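Long-range contacts in tail spike protein (Acinetobacter phage vB_AbaP_AS12, PDB 6EU4), which is the trimeric tailspike of the phage and probably recognises, and may depolymerise, the surface polysaccharide of its Acinetobacter baumannii host: residues 152-157 against 202-207; 322-327 against 345-350; 381-386 against 415-420. All blocks are in the same frame, centred on the assembly; numbering follows the deposited sequence.

From the N terminus, the chain reaches interaction 1, where the loop after strand 148-151 meets the loop after strand 196-200, joining neighbouring layers of the parallel beta-helix with several coil strands between. Further along, interaction 2 pairs strand 321-334 with 344-348, strand 336-341 intervening, and interaction 3 pairs 380-384 with 414-417, strands 387-390 and 405-409 intervening; each brings successive coils together. The three follow in series, none enclosing or crossing another. Interaction 1 stands apart, its centre about 36 Å from that of interaction 2. Interactions 2 and 3 adjoin through neighbouring strands 344-348 and 380-384: I347 N lies 2.9 Å from K382 O, a probable hydrogen bond. Both face neighbouring subunits.

Interaction 1. Residues 152-157 against 202-207; sequences TTNNTL and SALPTK
Two loops that leave paired parallel strands of the beta-helix meet on its surface, where N154 grips the backbone of T206 and L204 packs on the chain at T152. With N154 CG beside its backbone N (chi1 -59°), ND2 gives a nearly straight hydrogen bond to T206 O (2.8 Å, 168° at the hydrogen); the acceptor lies in the plane of the amide, while ND2 stands above the T206 carbonyl plane. N154 OD1 accepts a hydrogen bond from a water 2.7 Å away, and that water in turn accepts from T206 N at 3.0 Å. The amide thus serves both backbone polar atoms of T206. ND2 also bonds D174, which should help fix the group's rotation.

The L204 branches lie against backbone: CD2 is 3.5 Å from T152 O, and CD1 is 3.8 Å from T153 N. The N154 loop is shaped by an ST turn, N155 N bonding T153 OG1, which also bonds S128 O. The K207 side chain folds back so that NZ bonds L204 O (2.7 Å) and, at longer range, S202 O. The contact lies just beyond paired strands 148-151 and 196-200, and T152 is backbone-bonded to T127 of strand 124-127.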
loop_
_atom_site.group_PDB
_atom_site.type_symbol
_atom_site.label_atom_id
_atom_site.label_comp_id
_atom_site.label_asym_id
_atom_site.label_seq_id
_atom_site.Cartn_x
_atom_site.Cartn_y
_atom_site.Cartn_z
ATOM N N THR A 152 -29.121 25.855 12.057
ATOM C CA THR A 152 -30.550 26.027 11.815
ATOM C C THR A 152 -30.878 27.073 10.759
ATOM O O THR A 152 -32.066 27.333 10.505
ATOM C CB THR A 152 -31.259 26.428 13.111
ATOM O OG1 THR A 152 -30.798 27.720 13.518
ATOM C CG2 THR A 152 -30.972 25.418 14.221
ATOM N N THR A 153 -29.877 27.704 10.179
ATOM C CA THR A 153 -30.059 28.767 9.200
ATOM C C THR A 153 -29.015 28.611 8.107
ATOM O O THR A 153 -28.097 27.785 8.205
ATOM C CB THR A 153 -29.861 30.163 9.801
ATOM O OG1 THR A 153 -28.446 30.350 10.012
ATOM C CG2 THR A 153 -30.622 30.339 11.111
ATOM N N ASN A 154 -29.120 29.475 7.098
ATOM C CA ASN A 154 -28.075 29.622 6.094
ATOM C C ASN A 154 -27.200 30.849 6.351
ATOM O O ASN A 154 -26.510 31.309 5.437
ATOM C CB ASN A 154 -28.701 29.699 4.698
ATOM C CG ASN A 154 -29.531 28.465 4.370
ATOM O OD1 ASN A 154 -30.758 28.550 4.224
ATOM N ND2 ASN A 154 -28.879 27.312 4.299
ATOM N N ASN A 155 -27.203 31.372 7.577
ATOM C CA ASN A 155 -26.452 32.576 7.878
ATOM C C ASN A 155 -24.955 32.293 7.836
ATOM O O ASN A 155 -24.502 31.156 8.019
ATOM C CB ASN A 155 -26.823 33.128 9.248
ATOM C CG ASN A 155 -28.239 33.631 9.308
ATOM O OD1 ASN A 155 -28.879 33.856 8.282
ATOM N ND2 ASN A 155 -28.742 33.797 10.517
ATOM N N THR A 156 -24.187 33.355 7.614
ATOM C CA THR A 156 -22.734 33.276 7.508
ATOM C C THR A 156 -22.063 34.004 8.670
ATOM O O THR A 156 -22.699 34.703 9.467
ATOM C CB THR A 156 -22.241 33.886 6.189
ATOM O OG1 THR A 156 -22.378 35.320 6.230
ATOM C CG2 THR A 156 -23.019 33.355 4.988
ATOM N N LEU A 157 -20.740 33.864 8.736
ATOM C CA LEU A 157 -19.947 34.773 9.548
ATOM C C LEU A 157 -20.004 36.176 8.948
ATOM O O LEU A 157 -20.429 36.382 7.806
ATOM C CB LEU A 157 -18.496 34.296 9.634
ATOM C CG LEU A 157 -18.254 32.942 10.317
ATOM C CD1 LEU A 157 -16.820 32.468 10.093
ATOM C CD2 LEU A 157 -18.550 33.078 11.800
ATOM N N SER A 202 -32.440 19.236 9.031
ATOM C CA SER A 202 -32.873 18.589 7.792
ATOM C C SER A 202 -34.061 19.298 7.163
ATOM O O SER A 202 -34.302 19.123 5.965
ATOM C CB SER A 202 -33.236 17.116 8.042
ATOM O OG SER A 202 -34.388 17.036 8.874
ATOM N N ALA A 203 -34.789 20.100 7.932
ATOM C CA ALA A 203 -35.942 20.825 7.409
ATOM C C ALA A 203 -35.558 22.017 6.541
ATOM O O ALA A 203 -36.404 22.510 5.790
ATOM C CB ALA A 203 -36.826 21.310 8.563
ATOM N N LEU A 204 -34.314 22.499 6.620
ATOM C CA LEU A 204 -33.930 23.663 5.824
ATOM C C LEU A 204 -34.031 23.346 4.337
ATOM O O LEU A 204 -33.416 22.381 3.873
ATOM C CB LEU A 204 -32.500 24.099 6.124
ATOM C CG LEU A 204 -32.314 24.889 7.393
ATOM C CD1 LEU A 204 -30.804 24.975 7.688
ATOM C CD2 LEU A 204 -32.942 26.298 7.286
ATOM N N PRO A 205 -34.755 24.143 3.553
ATOM C CA PRO A 205 -34.829 23.873 2.109
ATOM C C PRO A 205 -33.481 23.870 1.419
ATOM O O PRO A 205 -33.280 23.101 0.474
ATOM C CB PRO A 205 -35.707 25.016 1.587
ATOM C CG PRO A 205 -36.495 25.444 2.742
ATOM C CD PRO A 205 -35.647 25.241 3.953
ATOM N N THR A 206 -32.562 24.728 1.849
ATOM C CA THR A 206 -31.242 24.853 1.248
ATOM C C THR A 206 -30.198 24.560 2.310
ATOM O O THR A 206 -30.299 25.053 3.437
ATOM C CB THR A 206 -31.028 26.258 0.668
ATOM O OG1 THR A 206 -32.084 26.548 -0.261
ATOM C CG2 THR A 206 -29.693 26.347 -0.052
ATOM N N LYS A 207 -29.225 23.736 1.958
ATOM C CA LYS A 207 -28.140 23.390 2.857
ATOM C C LYS A 207 -26.852 24.028 2.360
ATOM O O LYS A 207 -26.745 24.426 1.198
ATOM C CB LYS A 207 -27.939 21.881 2.951
ATOM C CG LYS A 207 -29.209 21.072 3.132
ATOM C CD LYS A 207 -29.829 21.344 4.446
ATOM C CE LYS A 207 -30.725 20.179 4.879
ATOM N NZ LYS A 207 -31.951 20.086 4.053
HETATM O O HOH W 1 -32.997 27.200 3.458
#

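Interaction 2. Residues 322-327 against 345-350; sequences VTMVTC and VNISNF
Selenomethionine M324 lies extended against the V345, I347 and F350 side chains of the next coil. With CG beside its own backbone N (chi1 -54°) and the chain straight beyond, it sets SE 4.3 Å from I347 CG1. M324 CE meets V345 CG1 at 4.2 Å, the two side chains crossing at a slant. SE lies 4.3 Å from F350 CE1, and its line to the ring centroid runs 65° off the ring normal, an oblique Met-aromatic contact. One face of that ring carries C327 O, 3.3 Å above its plane and displaced toward the rim, while C327 CB touches F350 CE1 at 3.6 Å. T326 and N349 lie side by side, pointing the same way, T326 CG2 to N349 ND2 3.8 Å. Backbone hydrogen bonds of the parallel pair keep the strands in step, among them M324 N to N346 O (2.9 Å). A water donating to both C327 O and N349 O bridges the turns.

Strand 284-304 flanks this pair on one side and strand 380-384 on the other, while F315 and I317 of strand 311-318 pack against M324. T326 and N349 turn to the second subunit, bonding its T295 and N321 respectively.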
loop_
_atom_site.group_PDB
_atom_site.type_symbol
_atom_site.label_atom_id
_atom_site.label_comp_id
_atom_site.label_asym_id
_atom_site.label_seq_id
_atom_site.Cartn_x
_atom_site.Cartn_y
_atom_site.Cartn_z
ATOM N N VAL A 322 -2.320 9.885 -6.019
ATOM C CA VAL A 322 -3.184 9.270 -5.016
ATOM C C VAL A 322 -3.001 7.763 -5.079
ATOM O O VAL A 322 -2.964 7.182 -6.168
ATOM C CB VAL A 322 -4.673 9.598 -5.255
ATOM C CG1 VAL A 322 -5.573 8.880 -4.254
ATOM C CG2 VAL A 322 -4.921 11.120 -5.238
ATOM N N THR A 323 -2.920 7.132 -3.907
ATOM C CA THR A 323 -2.935 5.680 -3.783
ATOM C C THR A 323 -4.163 5.289 -2.985
ATOM O O THR A 323 -4.389 5.839 -1.897
ATOM C CB THR A 323 -1.695 5.139 -3.060
ATOM O OG1 THR A 323 -0.499 5.493 -3.760
ATOM C CG2 THR A 323 -1.750 3.622 -2.966
HETATM N N MSE A 324 -4.938 4.336 -3.516
HETATM C CA MSE A 324 -6.109 3.799 -2.845
HETATM C C MSE A 324 -5.828 2.347 -2.484
HETATM O O MSE A 324 -5.648 1.509 -3.370
HETATM C CB MSE A 324 -7.353 3.891 -3.739
HETATM C CG MSE A 324 -7.635 5.242 -4.252
HETATM SE SE MSE A 324 -9.361 5.193 -5.180
HETATM C CE MSE A 324 -9.254 6.971 -5.932
ATOM N N VAL A 325 -5.776 2.052 -1.193
ATOM C CA VAL A 325 -5.392 0.738 -0.689
ATOM C C VAL A 325 -6.641 0.077 -0.108
ATOM O O VAL A 325 -7.156 0.511 0.929
ATOM C CB VAL A 325 -4.282 0.841 0.366
ATOM C CG1 VAL A 325 -3.756 -0.536 0.712
ATOM C CG2 VAL A 325 -3.165 1.719 -0.135
ATOM N N THR A 326 -7.099 -0.982 -0.767
ATOM C CA THR A 326 -8.265 -1.769 -0.368
ATOM C C THR A 326 -9.488 -0.887 -0.077
ATOM O O THR A 326 -10.186 -1.074 0.923
ATOM C CB THR A 326 -7.946 -2.674 0.838
ATOM O OG1 THR A 326 -6.529 -2.770 1.056
ATOM C CG2 THR A 326 -8.430 -4.094 0.573
ATOM N N CYS A 327 -9.766 0.059 -0.979
ATOM C CA CYS A 327 -10.948 0.908 -0.889
ATOM C C CYS A 327 -12.143 0.244 -1.569
ATOM O O CYS A 327 -12.013 -0.744 -2.303
ATOM C CB CYS A 327 -10.656 2.293 -1.481
ATOM S SG CYS A 327 -9.428 3.212 -0.442
ATOM N N VAL A 345 -2.695 7.661 -10.268
ATOM C CA VAL A 345 -3.604 6.997 -9.334
ATOM C C VAL A 345 -3.315 5.502 -9.376
ATOM O O VAL A 345 -3.430 4.866 -10.430
ATOM C CB VAL A 345 -5.078 7.294 -9.665
ATOM C CG1 VAL A 345 -5.989 6.792 -8.561
ATOM C CG2 VAL A 345 -5.301 8.797 -9.892
ATOM N N ASN A 346 -2.928 4.947 -8.237
ATOM C CA ASN A 346 -2.736 3.511 -8.087
ATOM C C ASN A 346 -3.890 3.000 -7.256
ATOM O O ASN A 346 -4.032 3.391 -6.095
ATOM C CB ASN A 346 -1.414 3.192 -7.409
ATOM C CG ASN A 346 -1.132 1.700 -7.384
ATOM O OD1 ASN A 346 -1.987 0.875 -7.738
ATOM N ND2 ASN A 346 0.093 1.348 -7.044
ATOM N N ILE A 347 -4.721 2.155 -7.850
ATOM C CA ILE A 347 -5.903 1.606 -7.183
ATOM C C ILE A 347 -5.596 0.137 -6.913
ATOM O O ILE A 347 -5.596 -0.682 -7.844
ATOM C CB ILE A 347 -7.165 1.776 -8.036
ATOM C CG1 ILE A 347 -7.360 3.263 -8.418
ATOM C CG2 ILE A 347 -8.356 1.254 -7.304
ATOM C CD1 ILE A 347 -8.569 3.534 -9.248
ATOM N N SER A 348 -5.330 -0.214 -5.655
ATOM C CA SER A 348 -4.846 -1.546 -5.301
ATOM C C SER A 348 -5.915 -2.288 -4.511
ATOM O O SER A 348 -6.365 -1.819 -3.456
ATOM C CB SER A 348 -3.535 -1.480 -4.504
ATOM O OG SER A 348 -3.743 -1.071 -3.163
ATOM N N ASN A 349 -6.317 -3.452 -5.024
ATOM C CA ASN A 349 -7.269 -4.331 -4.338
ATOM C C ASN A 349 -8.575 -3.611 -4.003
ATOM O O ASN A 349 -9.127 -3.761 -2.917
ATOM C CB ASN A 349 -6.607 -4.906 -3.085
ATOM C CG ASN A 349 -7.232 -6.191 -2.609
ATOM O OD1 ASN A 349 -8.199 -6.680 -3.175
ATOM N ND2 ASN A 349 -6.651 -6.765 -1.546
ATOM N N PHE A 350 -9.089 -2.853 -4.966
ATOM C CA PHE A 350 -10.409 -2.241 -4.845
ATOM C C PHE A 350 -11.491 -3.314 -4.804
ATOM O O PHE A 350 -11.316 -4.445 -5.269
ATOM C CB PHE A 350 -10.670 -1.279 -6.013
ATOM C CG PHE A 350 -11.675 -0.207 -5.703
ATOM C CD1 PHE A 350 -11.280 0.948 -5.056
ATOM C CD2 PHE A 350 -13.018 -0.355 -6.049
ATOM C CE1 PHE A 350 -12.180 1.943 -4.737
ATOM C CE2 PHE A 350 -13.935 0.647 -5.740
ATOM C CZ PHE A 350 -13.524 1.790 -5.082
HETATM O O HOH W 2 1.000 3.309 -4.682
HETATM O O HOH W 3 -8.292 0.216 -3.566
HETATM O O HOH W 4 -11.262 -3.197 -1.316
#

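Interaction 3. Residues 381-386 against 415-420; sequences VKLTGG and FEVSPE
K382 and E416 cross on one side of a parallel strand pair, the lysine's aliphatic chain passing the OE1 oxygen of the glutamate. K382 CB lies 3.5 Å from E416 OE1. CG comes next, swung anti to the backbone N (chi1 178°), and lies 3.7 Å from E416 OE1, with E416 CB second at 3.9 Å. Because the chain stays extended, CD passes the same oxygen again, 3.5 Å from OE1. Beyond it the chain leads off, leaving NZ 5.0 Å from E416 OE1, close enough that some attraction is likely, though the charged atoms are not in contact.

On the other side, V381 CG1 meets the edge of the F415 ring in its plane, 3.9 Å from CD1. L383 CD1 reaches both F415 CZ and V417 CG2, and lies beside V417 with the two side chains pointing alike. Backbone bonds join the strands: E416 N to V381 O, L383 N to E416 O and S418 N to L383 O. Where the regular pairing ends, S418 OG replaces a carbonyl, accepting from G385 N (2.8 Å, 148° at the hydrogen); T421 OG1 bonds the same hydroxyl. E420 bends back at chi2 (-79°) and lays CG 3.7 Å from G385 CA.

Apolar packing toward strand 371-376, through V375 and F373, thus backs a polar side at the trimer interface. There E416 OE2 lies close to E420 OE1 of the third subunit, and E420 OE1 to E416 OE2 of the second. If ionised, these carboxylates would repel; a shared proton or raised pKa is possible, and K382 may offset part of the charge.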
loop_
_atom_site.group_PDB
_atom_site.type_symbol
_atom_site.label_atom_id
_atom_site.label_comp_id
_atom_site.label_asym_id
_atom_site.label_seq_id
_atom_site.Cartn_x
_atom_site.Cartn_y
_atom_site.Cartn_z
ATOM N N VAL A 381 -2.734 5.630 -14.560
ATOM C CA VAL A 381 -3.720 4.952 -13.731
ATOM C C VAL A 381 -3.423 3.466 -13.799
ATOM O O VAL A 381 -3.306 2.909 -14.898
ATOM C CB VAL A 381 -5.160 5.248 -14.198
ATOM C CG1 VAL A 381 -6.164 4.356 -13.518
ATOM C CG2 VAL A 381 -5.512 6.712 -13.941
ATOM N N LYS A 382 -3.303 2.826 -12.634
ATOM C CA LYS A 382 -3.023 1.395 -12.579
ATOM C C LYS A 382 -4.034 0.701 -11.687
ATOM O O LYS A 382 -4.280 1.146 -10.560
ATOM C CB LYS A 382 -1.620 1.112 -12.046
ATOM C CG LYS A 382 -1.339 -0.374 -11.942
ATOM C CD LYS A 382 0.106 -0.592 -11.570
ATOM C CE LYS A 382 0.484 -2.079 -11.579
ATOM N NZ LYS A 382 1.836 -2.307 -10.960
ATOM N N LEU A 383 -4.584 -0.409 -12.183
ATOM C CA LEU A 383 -5.437 -1.288 -11.391
ATOM C C LEU A 383 -4.586 -2.477 -10.974
ATOM O O LEU A 383 -4.253 -3.334 -11.800
ATOM C CB LEU A 383 -6.664 -1.733 -12.179
ATOM C CG LEU A 383 -7.437 -0.607 -12.895
ATOM C CD1 LEU A 383 -8.683 -1.146 -13.532
ATOM C CD2 LEU A 383 -7.782 0.522 -11.957
ATOM N N THR A 384 -4.193 -2.487 -9.707
ATOM C CA THR A 384 -3.409 -3.567 -9.112
ATOM C C THR A 384 -4.401 -4.503 -8.440
ATOM O O THR A 384 -4.856 -4.240 -7.330
ATOM C CB THR A 384 -2.400 -3.011 -8.114
ATOM O OG1 THR A 384 -1.538 -2.077 -8.788
ATOM C CG2 THR A 384 -1.557 -4.122 -7.514
ATOM N N GLY A 385 -4.723 -5.596 -9.113
ATOM C CA GLY A 385 -5.803 -6.452 -8.671
ATOM C C GLY A 385 -7.112 -5.693 -8.584
ATOM O O GLY A 385 -7.407 -4.806 -9.392
ATOM N N GLY A 386 -7.910 -6.055 -7.592
ATOM C CA GLY A 386 -9.219 -5.473 -7.416
ATOM C C GLY A 386 -10.308 -6.221 -8.165
ATOM O O GLY A 386 -10.067 -7.061 -9.042
ATOM N N PHE A 415 -2.434 3.618 -18.943
ATOM C CA PHE A 415 -3.449 2.875 -18.209
ATOM C C PHE A 415 -2.983 1.430 -18.115
ATOM O O PHE A 415 -2.649 0.822 -19.137
ATOM C CB PHE A 415 -4.802 2.958 -18.930
ATOM C CG PHE A 415 -5.926 2.217 -18.253
ATOM C CD1 PHE A 415 -6.346 2.562 -16.971
ATOM C CD2 PHE A 415 -6.602 1.206 -18.921
ATOM C CE1 PHE A 415 -7.418 1.907 -16.369
ATOM C CE2 PHE A 415 -7.662 0.545 -18.319
ATOM C CZ PHE A 415 -8.066 0.888 -17.042
ATOM N N GLU A 416 -2.970 0.882 -16.903
ATOM C CA GLU A 416 -2.438 -0.452 -16.646
ATOM C C GLU A 416 -3.490 -1.266 -15.904
ATOM O O GLU A 416 -4.073 -0.786 -14.931
ATOM C CB GLU A 416 -1.130 -0.377 -15.833
ATOM C CG GLU A 416 -0.009 0.387 -16.561
ATOM C CD GLU A 416 1.153 0.850 -15.652
ATOM O OE1 GLU A 416 0.946 1.134 -14.458
ATOM O OE2 GLU A 416 2.282 0.950 -16.151
ATOM N N VAL A 417 -3.747 -2.487 -16.377
ATOM C CA VAL A 417 -4.690 -3.413 -15.746
ATOM C C VAL A 417 -3.978 -4.729 -15.497
ATOM O O VAL A 417 -3.570 -5.403 -16.450
ATOM C CB VAL A 417 -5.950 -3.654 -16.600
ATOM C CG1 VAL A 417 -6.926 -4.610 -15.872
ATOM C CG2 VAL A 417 -6.658 -2.356 -16.940
ATOM N N SER A 418 -3.852 -5.105 -14.229
ATOM C CA SER A 418 -3.170 -6.338 -13.858
ATOM C C SER A 418 -3.961 -7.567 -14.309
ATOM O O SER A 418 -5.173 -7.497 -14.515
ATOM C CB SER A 418 -2.970 -6.387 -12.340
ATOM O OG SER A 418 -4.201 -6.678 -11.687
ATOM N N PRO A 419 -3.293 -8.730 -14.431
ATOM C CA PRO A 419 -4.012 -9.955 -14.822
ATOM C C PRO A 419 -4.983 -10.465 -13.773
ATOM O O PRO A 419 -5.884 -11.236 -14.125
ATOM C CB PRO A 419 -2.883 -10.980 -15.063
ATOM C CG PRO A 419 -1.745 -10.488 -14.285
ATOM C CD PRO A 419 -1.849 -8.961 -14.320
ATOM N N GLU A 420 -4.843 -10.057 -12.517
ATOM C CA GLU A 420 -5.722 -10.542 -11.464
ATOM C C GLU A 420 -6.863 -9.571 -11.155
ATOM O O GLU A 420 -7.709 -9.884 -10.308
ATOM C CB GLU A 420 -4.918 -10.862 -10.202
ATOM C CG GLU A 420 -4.339 -9.720 -9.420
ATOM C CD GLU A 420 -3.034 -9.104 -10.001
ATOM O OE1 GLU A 420 -2.490 -9.567 -11.045
ATOM O OE2 GLU A 420 -2.525 -8.148 -9.370
#